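Nisin biosynthesis protein NisC (Lactococcus lactis subsp. lactis, PDB 2G0D) is the zinc-containing lantibiotic cyclase of nisin biosynthesis, closing the thioether rings of the nisin precursor peptide within an alpha-toroid fold. Local coordinates at residues K2-N7 against Q359-Y364; R6-I11 against G378-L383; G84-A89 against S141-Y146; L147-D152 against L215-I220. All coordinates share one frame; numbering follows the deposited sequence.

Interaction 1 of 4, residues K2-N7 against Q359-Y364; sequences KNIKRN and QILEEY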
loop_
_atom_site.group_PDB
_atom_site.type_symbol
_atom_site.label_atom_id
_atom_site.label_comp_id
_atom_site.label_asym_id
_atom_site.label_seq_id
_atom_site.Cartn_x
_atom_site.Cartn_y
_atom_site.Cartn_z
ATOM N N LYS A 2 15.095 23.619 -6.906
ATOM C CA LYS A 2 15.623 23.955 -5.571
ATOM C C LYS A 2 14.535 23.952 -4.493
ATOM O O LYS A 2 14.830 24.152 -3.304
ATOM C CB LYS A 2 16.310 25.340 -5.583
ATOM C CG LYS A 2 17.533 25.453 -6.492
ATOM C CD LYS A 2 17.911 26.908 -6.756
ATOM C CE LYS A 2 19.162 27.016 -7.630
ATOM N NZ LYS A 2 20.385 27.350 -6.853
ATOM N N ASN A 3 13.286 23.749 -4.915
ATOM C CA ASN A 3 12.167 23.788 -3.981
ATOM C C ASN A 3 11.941 22.535 -3.106
ATOM O O ASN A 3 11.316 22.644 -2.052
ATOM C CB ASN A 3 10.884 24.330 -4.644
ATOM C CG ASN A 3 10.062 23.269 -5.344
ATOM O OD1 ASN A 3 10.580 22.300 -5.923
ATOM N ND2 ASN A 3 8.743 23.463 -5.312
ATOM N N ILE A 4 12.439 21.366 -3.529
ATOM C CA ILE A 4 12.459 20.197 -2.637
ATOM C C ILE A 4 13.276 20.503 -1.376
ATOM O O ILE A 4 12.796 20.307 -0.273
ATOM C CB ILE A 4 12.904 18.877 -3.346
ATOM C CG1 ILE A 4 11.799 18.451 -4.326
ATOM C CG2 ILE A 4 13.198 17.766 -2.323
ATOM C CD1 ILE A 4 11.875 17.060 -4.852
ATOM N N LYS A 5 14.486 21.032 -1.544
ATOM C CA LYS A 5 15.340 21.337 -0.400
ATOM C C LYS A 5 14.637 22.257 0.629
ATOM O O LYS A 5 14.577 21.934 1.809
ATOM C CB LYS A 5 16.660 21.952 -0.867
ATOM C CG LYS A 5 17.741 21.975 0.186
ATOM C CD LYS A 5 18.837 22.860 -0.284
ATOM C CE LYS A 5 20.131 22.508 0.342
ATOM N NZ LYS A 5 21.098 23.652 0.182
ATOM N N ARG A 6 14.111 23.396 0.175
ATOM C CA ARG A 6 13.355 24.295 1.061
ATOM C C ARG A 6 12.222 23.594 1.828
ATOM O O ARG A 6 12.080 23.736 3.050
ATOM C CB ARG A 6 12.775 25.445 0.261
ATOM C CG ARG A 6 12.150 26.544 1.127
ATOM C CD ARG A 6 11.878 27.804 0.329
ATOM N NE ARG A 6 10.764 27.606 -0.600
ATOM C CZ ARG A 6 10.902 27.339 -1.899
ATOM N NH1 ARG A 6 12.120 27.245 -2.446
ATOM N NH2 ARG A 6 9.820 27.167 -2.650
ATOM N N ASN A 7 11.405 22.850 1.105
ATOM C CA ASN A 7 10.318 22.108 1.730
ATOM C C ASN A 7 10.758 21.034 2.734
ATOM O O ASN A 7 10.144 20.878 3.789
ATOM C CB ASN A 7 9.404 21.539 0.650
ATOM C CG ASN A 7 8.483 22.597 0.104
ATOM O OD1 ASN A 7 7.456 22.889 0.718
ATOM N ND2 ASN A 7 8.879 23.244 -1.004
ATOM N N GLN A 359 4.710 24.081 -8.687
ATOM C CA GLN A 359 3.365 24.478 -8.305
ATOM C C GLN A 359 2.711 23.401 -7.416
ATOM O O GLN A 359 1.942 23.712 -6.510
ATOM C CB GLN A 359 2.533 24.781 -9.565
ATOM C CG GLN A 359 1.024 24.819 -9.344
ATOM C CD GLN A 359 0.240 25.301 -10.564
ATOM O OE1 GLN A 359 0.813 25.821 -11.528
ATOM N NE2 GLN A 359 -1.085 25.148 -10.511
ATOM N N ILE A 360 3.042 22.140 -7.661
ATOM C CA ILE A 360 2.483 21.051 -6.859
ATOM C C ILE A 360 2.854 21.185 -5.361
ATOM O O ILE A 360 1.986 21.098 -4.504
ATOM C CB ILE A 360 2.825 19.649 -7.452
ATOM C CG1 ILE A 360 2.059 19.445 -8.771
ATOM C CG2 ILE A 360 2.470 18.542 -6.457
ATOM C CD1 ILE A 360 2.584 18.293 -9.668
ATOM N N LEU A 361 4.125 21.443 -5.065
ATOM C CA LEU A 361 4.584 21.599 -3.679
ATOM C C LEU A 361 4.129 22.874 -2.990
ATOM O O LEU A 361 3.778 22.847 -1.809
ATOM C CB LEU A 361 6.099 21.511 -3.597
ATOM C CG LEU A 361 6.760 20.139 -3.732
ATOM C CD1 LEU A 361 8.213 20.218 -3.291
ATOM C CD2 LEU A 361 6.011 19.070 -2.939
ATOM N N GLU A 362 4.156 23.990 -3.722
ATOM C CA GLU A 362 3.798 25.294 -3.177
ATOM C C GLU A 362 2.314 25.352 -2.813
ATOM O O GLU A 362 1.943 25.890 -1.770
ATOM C CB GLU A 362 4.146 26.386 -4.187
ATOM C CG GLU A 362 3.979 27.813 -3.677
ATOM C CD GLU A 362 3.689 28.795 -4.801
ATOM O OE1 GLU A 362 4.583 28.993 -5.662
ATOM O OE2 GLU A 362 2.565 29.362 -4.821
ATOM N N GLU A 363 1.470 24.796 -3.674
ATOM C CA GLU A 363 0.038 24.786 -3.420
ATOM C C GLU A 363 -0.385 23.572 -2.608
ATOM O O GLU A 363 -1.566 23.401 -2.329
ATOM C CB GLU A 363 -0.749 24.817 -4.734
ATOM C CG GLU A 363 -0.581 26.111 -5.550
ATOM C CD GLU A 363 -1.469 26.142 -6.790
ATOM O OE1 GLU A 363 -2.518 25.459 -6.810
ATOM O OE2 GLU A 363 -1.125 26.860 -7.749
ATOM N N TYR A 364 0.565 22.715 -2.236
ATOM C CA TYR A 364 0.222 21.531 -1.455
ATOM C C TYR A 364 -0.382 21.981 -0.112
ATOM O O TYR A 364 0.209 22.782 0.610
ATOM C CB TYR A 364 1.436 20.596 -1.269
ATOM C CG TYR A 364 1.029 19.167 -1.001
ATOM C CD1 TYR A 364 1.057 18.217 -2.006
ATOM C CD2 TYR A 364 0.555 18.788 0.255
ATOM C CE1 TYR A 364 0.638 16.911 -1.765
ATOM C CE2 TYR A 364 0.124 17.501 0.503
ATOM C CZ TYR A 364 0.184 16.557 -0.504
ATOM O OH TYR A 364 -0.242 15.285 -0.250
#
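Leu361 reaches out from the short helix 357-362 toward the first turn of helix 3-20 and fits its CD1 methyl among Asn3, Ile4 and Asn7. It crosses all three side chains at a slant. The carboxamide nitrogen of Asn3 comes up against the base of the leucine, ND2 being 3.7 Å from Leu361 CB. The same Leu361 CD1 meets the carboxamide of the residue one turn later, 3.9 Å from Asn7 ND2, and has an aliphatic neighbour in Ile4, whose CG1 is 4.1 Å away.

The two asparagines are set by different means. Asn3 carries CG between its backbone N and carbonyl carbon (chi1 87°), and its OD1 hydrogen-bonds to the amine of Lys1. Asn7 turns its amide back along its own helix: Asn7 ND2 donates to Asn3 O at 2.7 Å, nearly straight at 170° and with the acceptor in the plane of the Asn7 amide. That carbonyl also takes the helical bond from Asn7 N, 3.2 Å from Asn3 O, and the two donors arrive from opposite faces of its plane. A shape-filling leucine thus suits this place, because Asn3 OD1 and Asn7 ND2 have polar partners on their own side, and the leucine need supply none to them. No hydrogen bond crosses between 2-7 and 359-364, so the join between the N-terminal helix and this late helix rests on van der Waals contact, with local bonds fixing the asparagines that line it.

Interaction 2 of 4, residues R6-I11 against G378-L383; sequences RNVEKI and GCILVL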
loop_
_atom_site.group_PDB
_atom_site.type_symbol
_atom_site.label_atom_id
_atom_site.label_comp_id
_atom_site.label_asym_id
_atom_site.label_seq_id
_atom_site.Cartn_x
_atom_site.Cartn_y
_atom_site.Cartn_z
ATOM N N ARG A 6 14.111 23.396 0.175
ATOM C CA ARG A 6 13.355 24.295 1.061
ATOM C C ARG A 6 12.222 23.594 1.828
ATOM O O ARG A 6 12.080 23.736 3.050
ATOM C CB ARG A 6 12.775 25.445 0.261
ATOM C CG ARG A 6 12.150 26.544 1.127
ATOM C CD ARG A 6 11.878 27.804 0.329
ATOM N NE ARG A 6 10.764 27.606 -0.600
ATOM C CZ ARG A 6 10.902 27.339 -1.899
ATOM N NH1 ARG A 6 12.120 27.245 -2.446
ATOM N NH2 ARG A 6 9.820 27.167 -2.650
ATOM N N ASN A 7 11.405 22.850 1.105
ATOM C CA ASN A 7 10.318 22.108 1.730
ATOM C C ASN A 7 10.758 21.034 2.734
ATOM O O ASN A 7 10.144 20.878 3.789
ATOM C CB ASN A 7 9.404 21.539 0.650
ATOM C CG ASN A 7 8.483 22.597 0.104
ATOM O OD1 ASN A 7 7.456 22.889 0.718
ATOM N ND2 ASN A 7 8.879 23.244 -1.004
ATOM N N VAL A 8 11.825 20.312 2.407
ATOM C CA VAL A 8 12.331 19.292 3.299
ATOM C C VAL A 8 12.776 19.956 4.615
ATOM O O VAL A 8 12.449 19.479 5.708
ATOM C CB VAL A 8 13.462 18.507 2.650
ATOM C CG1 VAL A 8 14.150 17.599 3.675
ATOM C CG2 VAL A 8 12.914 17.676 1.483
ATOM N N GLU A 9 13.484 21.076 4.482
ATOM C CA GLU A 9 13.988 21.826 5.627
ATOM C C GLU A 9 12.889 22.226 6.595
ATOM O O GLU A 9 13.054 22.087 7.799
ATOM C CB GLU A 9 14.799 23.042 5.163
ATOM C CG GLU A 9 16.226 22.657 4.739
ATOM C CD GLU A 9 16.966 23.758 3.978
ATOM O OE1 GLU A 9 16.389 24.850 3.760
ATOM O OE2 GLU A 9 18.139 23.525 3.590
ATOM N N LYS A 10 11.765 22.691 6.065
ATOM C CA LYS A 10 10.645 23.047 6.911
ATOM C C LYS A 10 10.054 21.818 7.593
ATOM O O LYS A 10 9.698 21.891 8.778
ATOM C CB LYS A 10 9.601 23.918 6.173
ATOM C CG LYS A 10 8.358 23.217 5.638
ATOM C CD LYS A 10 7.353 24.245 5.018
ATOM C CE LYS A 10 6.238 24.652 6.000
ATOM N NZ LYS A 10 5.212 25.578 5.389
ATOM N N ILE A 11 9.984 20.689 6.863
ATOM C CA ILE A 11 9.476 19.439 7.433
ATOM C C ILE A 11 10.374 18.989 8.574
ATOM O O ILE A 11 9.883 18.553 9.624
ATOM C CB ILE A 11 9.327 18.292 6.384
ATOM C CG1 ILE A 11 8.287 18.642 5.315
ATOM C CG2 ILE A 11 8.948 16.968 7.061
ATOM C CD1 ILE A 11 8.429 17.811 4.024
ATOM N N GLY A 378 4.941 12.369 1.153
ATOM C CA GLY A 378 4.666 11.337 0.158
ATOM C C GLY A 378 4.878 11.873 -1.245
ATOM O O GLY A 378 5.481 11.207 -2.099
ATOM N N CYS A 379 4.361 13.081 -1.476
ATOM C CA CYS A 379 4.512 13.777 -2.747
ATOM C C CYS A 379 6.001 14.011 -3.083
ATOM O O CYS A 379 6.431 13.787 -4.212
ATOM C CB CYS A 379 3.748 15.103 -2.687
ATOM S SG CYS A 379 3.739 16.078 -4.196
ATOM N N ILE A 380 6.764 14.474 -2.101
ATOM C CA ILE A 380 8.206 14.693 -2.242
ATOM C C ILE A 380 8.912 13.384 -2.606
ATOM O O ILE A 380 9.801 13.389 -3.446
ATOM C CB ILE A 380 8.826 15.327 -0.960
ATOM C CG1 ILE A 380 8.330 16.767 -0.820
ATOM C CG2 ILE A 380 10.353 15.273 -0.978
ATOM C CD1 ILE A 380 8.497 17.393 0.581
ATOM N N LEU A 381 8.515 12.277 -1.976
ATOM C CA LEU A 381 9.084 10.978 -2.328
ATOM C C LEU A 381 8.904 10.671 -3.807
ATOM O O LEU A 381 9.857 10.277 -4.474
ATOM C CB LEU A 381 8.477 9.840 -1.493
ATOM C CG LEU A 381 9.259 9.502 -0.211
ATOM C CD1 LEU A 381 8.321 8.869 0.829
ATOM C CD2 LEU A 381 10.414 8.577 -0.522
ATOM N N VAL A 382 7.677 10.824 -4.302
ATOM C CA VAL A 382 7.375 10.624 -5.717
ATOM C C VAL A 382 8.285 11.498 -6.568
ATOM O O VAL A 382 8.949 11.001 -7.485
ATOM C CB VAL A 382 5.884 10.919 -6.048
ATOM C CG1 VAL A 382 5.592 10.713 -7.536
ATOM C CG2 VAL A 382 4.925 10.033 -5.222
ATOM N N LEU A 383 8.321 12.799 -6.266
ATOM C CA LEU A 383 9.037 13.760 -7.094
ATOM C C LEU A 383 10.509 13.445 -7.033
ATOM O O LEU A 383 11.212 13.592 -8.007
ATOM C CB LEU A 383 8.779 15.210 -6.607
ATOM C CG LEU A 383 7.407 15.842 -6.938
ATOM C CD1 LEU A 383 7.148 17.079 -6.079
ATOM C CD2 LEU A 383 7.451 16.251 -8.406
#
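Ile380 and Ile11 meet tip to tip: Ile380 CD1 and Ile11 CD1 are 3.5 Å apart, closer than two methyls usually come. The other branch of Ile380 serves a second neighbour, with Ile380 CG2 4.3 Å from Val8 CG2. The CD1 methyl also comes within 4.2 Å of Asn7 CB, so it is the aliphatic root of the asparagine that packs here, while its amide turns away to Asn3.

One isoleucine can face three residues because its beta-carbon is forked. In Ile380, CG2 stands anti to the backbone N while CG1 lies beside it (chi1 -69°), which sends one arm toward Val8 and the other toward Ile11 and Asn7. Those three occupy one face of helix 3-20, spaced at intervals of about a turn or less. The helices run roughly antiparallel, at 146° between their directions, with 11.5 Å between the local axes. That is wide for close helix packing, and long branched side chains suit such a gap. In the alpha toroid, helix 376-387 lies near the C-terminus of the chain, so its pairing with helix 3-20 brings the two ends of the sequence together, consistent with closure of the ring.

Farther out, Met43 of helix 37-45 touches both Ile11 and Ile380, and Ile40 adds to the packing on Ile11. Leu44 and Leu47 cover Val8, and Leu361 of helix 357-362 packs against Ile380.

Interaction 3 of 4, residues G84-A89 against S141-Y146; sequences GAAGIA and SGILSY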
loop_
_atom_site.group_PDB
_atom_site.type_symbol
_atom_site.label_atom_id
_atom_site.label_comp_id
_atom_site.label_asym_id
_atom_site.label_seq_id
_atom_site.Cartn_x
_atom_site.Cartn_y
_atom_site.Cartn_z
ATOM N N GLY A 84 1.804 0.190 12.648
ATOM C CA GLY A 84 2.525 -0.632 13.608
ATOM C C GLY A 84 3.971 -0.931 13.288
ATOM O O GLY A 84 4.634 -0.169 12.583
ATOM N N ALA A 85 4.452 -2.058 13.810
ATOM C CA ALA A 85 5.861 -2.442 13.680
ATOM C C ALA A 85 6.373 -2.618 12.253
ATOM O O ALA A 85 7.531 -2.287 11.982
ATOM C CB ALA A 85 6.170 -3.709 14.532
ATOM N N ALA A 86 5.548 -3.154 11.343
ATOM C CA ALA A 86 5.999 -3.377 9.950
ATOM C C ALA A 86 6.317 -2.063 9.219
ATOM O O ALA A 86 7.288 -2.001 8.452
ATOM C CB ALA A 86 5.008 -4.249 9.147
ATOM N N GLY A 87 5.542 -1.007 9.479
ATOM C CA GLY A 87 5.857 0.327 8.903
ATOM C C GLY A 87 7.140 0.933 9.462
ATOM O O GLY A 87 7.929 1.538 8.730
ATOM N N ILE A 88 7.361 0.775 10.762
ATOM C CA ILE A 88 8.592 1.245 11.382
ATOM C C ILE A 88 9.794 0.476 10.842
ATOM O O ILE A 88 10.817 1.084 10.472
ATOM C CB ILE A 88 8.543 1.141 12.933
ATOM C CG1 ILE A 88 7.364 1.954 13.492
ATOM C CG2 ILE A 88 9.868 1.606 13.531
ATOM C CD1 ILE A 88 7.058 1.707 14.985
ATOM N N ALA A 89 9.671 -0.855 10.780
ATOM C CA ALA A 89 10.728 -1.696 10.204
ATOM C C ALA A 89 10.997 -1.380 8.737
ATOM O O ALA A 89 12.161 -1.308 8.336
ATOM C CB ALA A 89 10.426 -3.179 10.399
ATOM N N SER A 141 -2.122 -8.501 4.810
ATOM C CA SER A 141 -1.596 -8.283 3.440
ATOM C C SER A 141 -0.435 -7.268 3.453
ATOM O O SER A 141 0.644 -7.537 2.904
ATOM C CB SER A 141 -2.692 -7.771 2.502
ATOM O OG SER A 141 -3.610 -8.794 2.193
ATOM N N GLY A 142 -0.671 -6.124 4.092
ATOM C CA GLY A 142 0.352 -5.096 4.284
ATOM C C GLY A 142 1.566 -5.605 5.063
ATOM O O GLY A 142 2.700 -5.333 4.696
ATOM N N ILE A 143 1.325 -6.356 6.128
ATOM C CA ILE A 143 2.418 -6.967 6.911
ATOM C C ILE A 143 3.253 -7.915 6.054
ATOM O O ILE A 143 4.481 -7.853 6.093
ATOM C CB ILE A 143 1.893 -7.675 8.182
ATOM C CG1 ILE A 143 1.439 -6.629 9.205
ATOM C CG2 ILE A 143 2.965 -8.608 8.801
ATOM C CD1 ILE A 143 0.747 -7.214 10.488
ATOM N N LEU A 144 2.586 -8.763 5.268
ATOM C CA LEU A 144 3.254 -9.688 4.339
ATOM C C LEU A 144 4.108 -8.943 3.297
ATOM O O LEU A 144 5.176 -9.393 2.910
ATOM C CB LEU A 144 2.202 -10.604 3.692
ATOM C CG LEU A 144 2.637 -11.770 2.780
ATOM C CD1 LEU A 144 3.676 -12.682 3.464
ATOM C CD2 LEU A 144 1.444 -12.557 2.349
ATOM N N SER A 145 3.645 -7.779 2.867
ATOM C CA SER A 145 4.392 -6.960 1.886
ATOM C C SER A 145 5.802 -6.688 2.402
ATOM O O SER A 145 6.794 -6.898 1.683
ATOM C CB SER A 145 3.681 -5.633 1.622
ATOM O OG SER A 145 4.305 -4.963 0.534
ATOM N N TYR A 146 5.871 -6.211 3.651
ATOM C CA TYR A 146 7.133 -6.021 4.360
ATOM C C TYR A 146 7.883 -7.343 4.565
ATOM O O TYR A 146 9.077 -7.425 4.243
ATOM C CB TYR A 146 6.952 -5.318 5.723
ATOM C CG TYR A 146 8.202 -5.448 6.585
ATOM C CD1 TYR A 146 9.347 -4.689 6.315
ATOM C CD2 TYR A 146 8.250 -6.350 7.642
ATOM C CE1 TYR A 146 10.511 -4.837 7.080
ATOM C CE2 TYR A 146 9.415 -6.517 8.411
ATOM C CZ TYR A 146 10.548 -5.768 8.115
ATOM O OH TYR A 146 11.697 -5.916 8.886
#
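Ile143 makes the first contact on helix 140-147, its CG1 lying 4.3 Å from Ala86 CB. Here the backbones come nearest, with 5.9 Å between Ala86 CA and Ile143 CA, and the single methyl of an alanine suits so close an approach. The isoleucine itself also packs on Ile113 of helix 100-122, which covers this side of the pair. Two residues on, Ser145 looks elsewhere, its OG bonded to the carbonyl of Gln397.

The helices lie nearly side by side, 29° between their directions and 9.4 Å between local axes. Near-parallel neighbours separated in sequence by a returning helix, here 100-122, are what an alpha toroid builds its inner layer from. Gly84 is the N-cap of helix 85-92, and the Gly84-Gly87 spacing matches the GxxG signature found at inner helix starts in LanC proteins.

Tyr146 then carries the contact forward. With CG anti to the backbone nitrogen (chi1 166°), the ring reaches across to the other helix, from Ala86 to Ala89. Its root meets the first alanine, Tyr146 CB being 4.1 Å from Ala86 CB. Ala86 O lies over one ring face, 4.0 Å from Tyr146 CD1. At the far end, Ala89 CB comes in obliquely, 3.5 Å from Tyr146 CZ and 3.4 Å from Tyr146 OH. The small alanines leave the width of the interface to the ring, and the buried hydroxyl is hydrogen-bonded to Asn110 OD1 of helix 100-122.

Interaction 4 of 4, residues L147-D152 against L215-I220; sequences LLLIND and LAYAHI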
loop_
_atom_site.group_PDB
_atom_site.type_symbol
_atom_site.label_atom_id
_atom_site.label_comp_id
_atom_site.label_asym_id
_atom_site.label_seq_id
_atom_site.Cartn_x
_atom_site.Cartn_y
_atom_site.Cartn_z
ATOM N N LEU A 147 7.197 -8.361 5.088
ATOM C CA LEU A 147 7.854 -9.662 5.389
ATOM C C LEU A 147 8.574 -10.257 4.195
ATOM O O LEU A 147 9.679 -10.763 4.356
ATOM C CB LEU A 147 6.882 -10.685 6.015
ATOM C CG LEU A 147 6.364 -10.319 7.421
ATOM C CD1 LEU A 147 5.224 -11.276 7.837
ATOM C CD2 LEU A 147 7.478 -10.317 8.469
ATOM N N LEU A 148 7.973 -10.135 2.993
ATOM C CA LEU A 148 8.526 -10.717 1.765
ATOM C C LEU A 148 9.850 -10.104 1.270
ATOM O O LEU A 148 10.519 -10.668 0.390
ATOM C CB LEU A 148 7.477 -10.728 0.641
ATOM C CG LEU A 148 6.332 -11.724 0.881
ATOM C CD1 LEU A 148 5.170 -11.403 -0.044
ATOM C CD2 LEU A 148 6.783 -13.198 0.706
ATOM N N LEU A 149 10.241 -8.987 1.864
ATOM C CA LEU A 149 11.566 -8.405 1.655
ATOM C C LEU A 149 12.657 -9.065 2.506
ATOM O O LEU A 149 13.830 -8.815 2.275
ATOM C CB LEU A 149 11.538 -6.905 2.002
ATOM C CG LEU A 149 10.727 -5.976 1.082
ATOM C CD1 LEU A 149 10.707 -4.587 1.713
ATOM C CD2 LEU A 149 11.324 -5.949 -0.363
ATOM N N ILE A 150 12.276 -9.844 3.519
ATOM C CA ILE A 150 13.268 -10.533 4.333
ATOM C C ILE A 150 13.557 -11.903 3.723
ATOM O O ILE A 150 12.657 -12.734 3.592
ATOM C CB ILE A 150 12.801 -10.708 5.813
ATOM C CG1 ILE A 150 12.307 -9.385 6.420
ATOM C CG2 ILE A 150 13.914 -11.292 6.664
ATOM C CD1 ILE A 150 11.574 -9.589 7.746
ATOM N N ASN A 151 14.817 -12.144 3.370
ATOM C CA ASN A 151 15.200 -13.428 2.764
ATOM C C ASN A 151 15.548 -14.535 3.770
ATOM O O ASN A 151 15.686 -15.688 3.402
ATOM C CB ASN A 151 16.320 -13.243 1.727
ATOM C CG ASN A 151 15.922 -12.298 0.593
ATOM O OD1 ASN A 151 16.629 -11.332 0.317
ATOM N ND2 ASN A 151 14.790 -12.561 -0.050
ATOM N N ASP A 152 15.677 -14.179 5.035
ATOM C CA ASP A 152 15.930 -15.150 6.111
ATOM C C ASP A 152 14.853 -16.244 6.130
ATOM O O ASP A 152 13.670 -15.937 6.333
ATOM C CB ASP A 152 15.957 -14.411 7.442
ATOM C CG ASP A 152 16.468 -15.264 8.592
ATOM O OD1 ASP A 152 16.564 -16.509 8.463
ATOM O OD2 ASP A 152 16.757 -14.669 9.649
ATOM N N LEU A 215 -0.853 -12.023 -2.872
ATOM C CA LEU A 215 -0.712 -13.436 -3.275
ATOM C C LEU A 215 0.083 -13.666 -4.550
ATOM O O LEU A 215 0.808 -14.668 -4.651
ATOM C CB LEU A 215 -2.070 -14.115 -3.406
ATOM C CG LEU A 215 -2.859 -14.199 -2.096
ATOM C CD1 LEU A 215 -4.251 -14.738 -2.397
ATOM C CD2 LEU A 215 -2.160 -15.051 -1.006
ATOM N N ALA A 216 -0.081 -12.772 -5.528
ATOM C CA ALA A 216 0.704 -12.821 -6.749
ATOM C C ALA A 216 2.180 -12.561 -6.424
ATOM O O ALA A 216 3.064 -13.290 -6.884
ATOM C CB ALA A 216 0.186 -11.786 -7.762
ATOM N N TYR A 217 2.431 -11.506 -5.639
ATOM C CA TYR A 217 3.802 -11.160 -5.224
ATOM C C TYR A 217 4.451 -12.287 -4.436
ATOM O O TYR A 217 5.572 -12.628 -4.731
ATOM C CB TYR A 217 3.851 -9.843 -4.444
ATOM C CG TYR A 217 5.246 -9.359 -4.051
ATOM C CD1 TYR A 217 6.237 -9.139 -5.015
ATOM C CD2 TYR A 217 5.563 -9.091 -2.712
ATOM C CE1 TYR A 217 7.504 -8.677 -4.660
ATOM C CE2 TYR A 217 6.828 -8.616 -2.360
ATOM C CZ TYR A 217 7.774 -8.405 -3.328
ATOM O OH TYR A 217 9.025 -7.954 -2.966
ATOM N N ALA A 218 3.744 -12.864 -3.460
ATOM C CA ALA A 218 4.187 -14.088 -2.749
ATOM C C ALA A 218 4.582 -15.223 -3.694
ATOM O O ALA A 218 5.652 -15.786 -3.534
ATOM C CB ALA A 218 3.111 -14.575 -1.747
ATOM N N HIS A 219 3.745 -15.541 -4.690
ATOM C CA HIS A 219 4.111 -16.534 -5.709
ATOM C C HIS A 219 5.447 -16.259 -6.421
ATOM O O HIS A 219 6.288 -17.144 -6.492
ATOM C CB HIS A 219 3.008 -16.747 -6.747
ATOM C CG HIS A 219 3.383 -17.733 -7.816
ATOM N ND1 HIS A 219 3.592 -17.367 -9.130
ATOM C CD2 HIS A 219 3.621 -19.066 -7.756
ATOM C CE1 HIS A 219 3.912 -18.439 -9.838
ATOM N NE2 HIS A 219 3.936 -19.481 -9.026
ATOM N N ILE A 220 5.654 -15.042 -6.936
ATOM C CA ILE A 220 6.918 -14.743 -7.611
ATOM C C ILE A 220 8.097 -14.783 -6.634
ATOM O O ILE A 220 9.230 -15.059 -7.038
ATOM C CB ILE A 220 6.914 -13.399 -8.442
ATOM C CG1 ILE A 220 6.785 -12.160 -7.546
ATOM C CG2 ILE A 220 5.910 -13.442 -9.596
ATOM C CD1 ILE A 220 8.136 -11.544 -7.222
#
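Leu148 packing on Tyr217 and Ala218 is a buried aliphatic-aromatic contact, made where the chain leaves helix 140-147 and turns beside helix 208-221 in the alpha toroid. Leu148 and Leu149 are the middle residues of a type I beta turn, closed by the backbone bond from Ile150 N to Leu147 O (2.9 Å). The turn directs Leu148 at the helix and leaves Leu149 to approach with its end alone.

The side chains of Leu148 and Tyr217 point in opposing directions and overlap along their lengths. The leucine CD1 sits 3.6 Å from Tyr217 CD2, near the root of the ring, while its CB is 3.7 Å from Tyr217 CE2, farther along. CD1 approaches the ring obliquely and also settles against the helix itself, 3.9 Å from Ala218 CA and 4.1 Å from Ala218 CB; the short side chain of an alanine lets the methyl come down onto the backbone. Tyr217 has CG anti to its backbone N (chi1 -176°), which extends the ring along the turn until its hydroxyl passes Leu149, 4.0 Å from Leu149 CD2 and at about a right angle to that side chain.

Residues of the C-terminal tail complete the setting: Phe402 stacks on the tyrosine ring, and Tyr217 OH is hydrogen-bonded to Asp404 OD2. A tyrosine suits this position because its ring carbons can be buried against leucine while the hydroxyl finds a carboxylate partner. Between 147-152 and 215-220 there is no hydrogen bond, so the contact rests on van der Waals packing, while the bond that fixes the ring's hydroxyl comes from Asp404.

How the interactions relate
Interactions 1 and 2 form one continuous site: both use helix 3-20, share Asn7, and touch through Leu361 against Ile380 and Leu383, so the N-terminal helix is packed on two successive late helices. They lie toward the periphery, about 24 and 20 Å from the centre of the chain, yet their touching residues are mostly buried. Interactions 3 and 4 lie deeper, at about 10 and 15 Å, and follow one another along the chain. None has a hydrogen bond between its segments. The outer pair fits leucine and isoleucine against asparagines and branched aliphatics; the inner pair sets tyrosine rings against alanines or leucines, with each hydroxyl bonded elsewhere in the chain.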